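Local coordinates for protein galectin 2 (Gallus gallus, PDB 2YMZ) that probably binds carbohydrates, as a lectin of the galectin family built on a beta-sandwich fold, at residues Ser52-Asn57 with His100-Pro105. Numbering follows the deposited sequence.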
ATOM      1  N   SER A  52     -26.607   5.193  -1.071  1.00 19.50           N
ATOM      2  CA  SER A  52     -26.461   4.735   0.334  1.00 21.45           C
ATOM      3  C   SER A  52     -26.463   3.199   0.420  1.00 17.86           C
ATOM      4  O   SER A  52     -27.300   2.581   1.070  1.00 17.22           O
ATOM      5  CB  SER A  52     -27.597   5.342   1.228  1.00 24.31           C
ATOM      6  OG  SER A  52     -27.251   5.088   2.578  1.00 28.94           O
ATOM      7  N   VAL A  53     -25.550   2.531  -0.309  1.00 17.55           N
ATOM      8  CA  VAL A  53     -25.595   1.072  -0.359  1.00 15.32           C
ATOM      9  C   VAL A  53     -24.114   0.587  -0.557  1.00 16.20           C
ATOM     10  O   VAL A  53     -23.298   1.316  -1.176  1.00 15.91           O
ATOM     11  CB  VAL A  53     -26.460   0.575  -1.588  1.00 18.14           C
ATOM     12  CG1 VAL A  53     -25.910   1.142  -2.888  1.00 20.77           C
ATOM     13  CG2 VAL A  53     -26.557  -0.974  -1.666  1.00 22.24           C
ATOM     14  N   ILE A  54     -23.806  -0.618  -0.042  1.00 17.49           N
ATOM     15  CA  ILE A  54     -22.500  -1.176  -0.337  1.00 16.57           C
ATOM     16  C   ILE A  54     -22.742  -2.192  -1.436  1.00 15.64           C
ATOM     17  O   ILE A  54     -23.534  -3.151  -1.268  1.00 18.68           O
ATOM     18  CB  ILE A  54     -21.953  -1.918   0.909  1.00 17.55           C
ATOM     19  CG1 ILE A  54     -21.790  -0.872   2.056  1.00 20.62           C
ATOM     20  CG2 ILE A  54     -20.620  -2.665   0.565  1.00 18.53           C
ATOM     21  CD1 ILE A  54     -21.515  -1.487   3.417  1.00 20.90           C
ATOM     22  N   VAL A  55     -22.057  -2.033  -2.540  1.00 17.05           N
ATOM     23  CA  VAL A  55     -22.197  -2.996  -3.634  1.00 15.63           C
ATOM     24  C   VAL A  55     -20.934  -3.842  -3.643  1.00 16.98           C
ATOM     25  O   VAL A  55     -19.841  -3.265  -3.602  1.00 17.59           O
ATOM     26  CB  VAL A  55     -22.223  -2.292  -4.963  1.00 18.04           C
ATOM     27  CG1 VAL A  55     -22.521  -3.253  -6.150  1.00 17.83           C
ATOM     28  CG2 VAL A  55     -23.429  -1.322  -4.913  1.00 17.45           C
ATOM     29  N   CYS A  56     -21.119  -5.144  -3.685  1.00 16.86           N
ATOM     30  CA  CYS A  56     -19.997  -6.070  -3.910  1.00 16.37           C
ATOM     31  C   CYS A  56     -20.228  -6.767  -5.243  1.00 17.48           C
ATOM     32  O   CYS A  56     -21.386  -7.134  -5.606  1.00 18.14           O
ATOM     33  CB  CYS A  56     -19.925  -7.108  -2.797  1.00 19.35           C
ATOM     34  SG  CYS A  56     -19.432  -6.361  -1.208  1.00 21.75           S
ATOM     35  N   ASN A  57     -19.129  -7.029  -5.914  1.00 17.59           N
ATOM     36  CA  ASN A  57     -19.226  -7.800  -7.192  1.00 17.84           C
ATOM     37  C   ASN A  57     -17.878  -8.522  -7.460  1.00 20.67           C
ATOM     38  O   ASN A  57     -16.873  -8.282  -6.756  1.00 18.88           O
ATOM     39  CB  ASN A  57     -19.525  -6.892  -8.407  1.00 19.59           C
ATOM     40  CG  ASN A  57     -20.278  -7.633  -9.548  1.00 22.80           C
ATOM     41  OD1 ASN A  57     -20.385  -8.844  -9.565  1.00 21.79           O
ATOM     42  ND2 ASN A  57     -20.809  -6.886 -10.501  1.00 19.30           N
ATOM     43  N   HIS A 100     -21.298  -4.437  11.743  1.00 28.15           N
ATOM     44  CA  HIS A 100     -21.932  -5.155  10.652  1.00 24.64           C
ATOM     45  C   HIS A 100     -20.891  -5.915   9.787  1.00 24.83           C
ATOM     46  O   HIS A 100     -19.805  -5.412   9.549  1.00 23.34           O
ATOM     47  CB  HIS A 100     -22.729  -4.194   9.774  1.00 26.14           C
ATOM     48  CG  HIS A 100     -23.460  -4.888   8.672  1.00 27.68           C
ATOM     49  ND1 HIS A 100     -24.563  -5.690   8.906  1.00 30.15           N
ATOM     50  CD2 HIS A 100     -23.258  -4.901   7.324  1.00 25.77           C
ATOM     51  CE1 HIS A 100     -25.001  -6.176   7.754  1.00 30.95           C
ATOM     52  NE2 HIS A 100     -24.228  -5.712   6.780  1.00 24.35           N
ATOM     53  N   GLU A 101     -21.261  -7.095   9.293  1.00 24.46           N
ATOM     54  CA  GLU A 101     -20.421  -7.904   8.405  1.00 23.27           C
ATOM     55  C   GLU A 101     -21.084  -8.041   7.058  1.00 25.02           C
ATOM     56  O   GLU A 101     -22.295  -8.340   6.955  1.00 27.70           O
ATOM     57  CB  GLU A 101     -20.203  -9.296   9.032  1.00 26.53           C
ATOM     58  CG  GLU A 101     -19.389  -9.186  10.317  1.00 33.68           C
ATOM     59  CD  GLU A 101     -19.218 -10.520  10.992  1.00 37.58           C
ATOM     60  OE1 GLU A 101     -20.059 -11.400  10.748  1.00 43.96           O
ATOM     61  OE2 GLU A 101     -18.246 -10.673  11.747  1.00 45.96           O
ATOM     62  N   VAL A 102     -20.331  -7.720   6.016  1.00 22.98           N
ATOM     63  CA  VAL A 102     -20.770  -7.993   4.671  1.00 22.90           C
ATOM     64  C   VAL A 102     -20.102  -9.254   4.224  1.00 26.18           C
ATOM     65  O   VAL A 102     -18.863  -9.382   4.272  1.00 22.03           O
ATOM     66  CB  VAL A 102     -20.418  -6.825   3.737  1.00 23.90           C
ATOM     67  CG1 VAL A 102     -20.868  -7.136   2.291  1.00 24.47           C
ATOM     68  CG2 VAL A 102     -21.043  -5.556   4.271  1.00 23.79           C
ATOM     69  N   GLU A 103     -20.918 -10.232   3.809  1.00 25.72           N
ATOM     70  CA  GLU A 103     -20.392 -11.473   3.311  1.00 27.72           C
ATOM     71  C   GLU A 103     -20.515 -11.553   1.768  1.00 27.74           C
ATOM     72  O   GLU A 103     -21.509 -11.133   1.174  1.00 30.26           O
ATOM     73  CB  GLU A 103     -21.171 -12.587   4.020  1.00 34.49           C
ATOM     74  CG  GLU A 103     -20.715 -13.992   3.788  1.00 46.90           C
ATOM     75  CD  GLU A 103     -21.495 -14.982   4.670  1.00 55.37           C
ATOM     76  OE1 GLU A 103     -21.219 -15.049   5.907  1.00 48.56           O
ATOM     77  OE2 GLU A 103     -22.384 -15.679   4.114  1.00 58.02           O
ATOM     78  N   PHE A 104     -19.504 -12.016   1.094  1.00 22.55           N
ATOM     79  CA  PHE A 104     -19.534 -12.161  -0.378  1.00 21.94           C
ATOM     80  C   PHE A 104     -18.880 -13.475  -0.804  1.00 25.00           C
ATOM     81  O   PHE A 104     -17.731 -13.771  -0.392  1.00 23.16           O
ATOM     82  CB  PHE A 104     -18.736 -11.021  -1.066  1.00 21.94           C
ATOM     83  CG  PHE A 104     -18.931 -10.952  -2.551  1.00 21.65           C
ATOM     84  CD1 PHE A 104     -20.206 -10.606  -3.080  1.00 22.17           C
ATOM     85  CD2 PHE A 104     -17.883 -11.197  -3.439  1.00 22.44           C
ATOM     86  CE1 PHE A 104     -20.402 -10.515  -4.464  1.00 21.14           C
ATOM     87  CE2 PHE A 104     -18.082 -11.148  -4.826  1.00 22.03           C
ATOM     88  CZ  PHE A 104     -19.353 -10.804  -5.347  1.00 20.28           C
ATOM     89  N   PRO A 105     -19.557 -14.254  -1.687  1.00 26.24           N
ATOM     90  CA  PRO A 105     -19.013 -15.562  -2.046  1.00 25.85           C
ATOM     91  C   PRO A 105     -17.745 -15.474  -2.849  1.00 23.27           C
ATOM     92  O   PRO A 105     -17.536 -14.565  -3.655  1.00 24.62           O
ATOM     93  CB  PRO A 105     -20.108 -16.187  -2.923  1.00 28.45           C
ATOM     94  CG  PRO A 105     -20.784 -14.997  -3.538  1.00 26.70           C
ATOM     95  CD  PRO A 105     -20.838 -14.000  -2.407  1.00 24.84           C
TER
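With CG set opposite the backbone N (chi1 -169°), Phe104 sends its ring across to CB of Cys56 and the main chain of Asn57, while Cys56, its SG beside its own N and trans to the carbonyl carbon, turns its sulfur back toward Val102. The Cys56 CB lies 3.5 Å from Phe104 CD1, approaching the ring obliquely. The sulfur sits 5.3 Å from the centroid of the Phe104 ring, 35° off its normal, a sulfur-aromatic contact. The far end of the ring reaches the main chain of the next residue, where Phe104 CZ comes within 3.4 Å of Asn57 C. Val102 divides its two methyls between partners: CG1 meets Cys56 SG at 3.9 Å, whereas CG2 faces Ile54 CD1 at 4.2 Å, the two side chains passing at a slant. No hydrogen bond links the segments, and the contact shows how the two layers of a beta sandwich, here the galectin fold, close mainly through apolar side chains, with one ring laid against main chain. Strands 53-57 and 101-105 belong to different sheets and run nearly parallel, at 20°, with axes 8.1 Å apart at closest approach; strand 101-105 is the outermost of its sheet within the chain. Alternate residues Ile54 and Cys56 on one side, Val102 and Phe104 on the other, point inward, and strand 40-48 adds Leu43 and Phe45 to the same buried layer, Leu43 touching both Cys56 and Phe104. The CB of Asn57 points away from strand 101-105, and its amide is engaged elsewhere: ND2 hydrogen-bonds to Gln65 O, and OD1 makes a weak hydrogen bond to Arg107. On one face of the Phe104 ring, offset toward the rim, lies CD of the following Pro105, 3.4 Å above the ring plane.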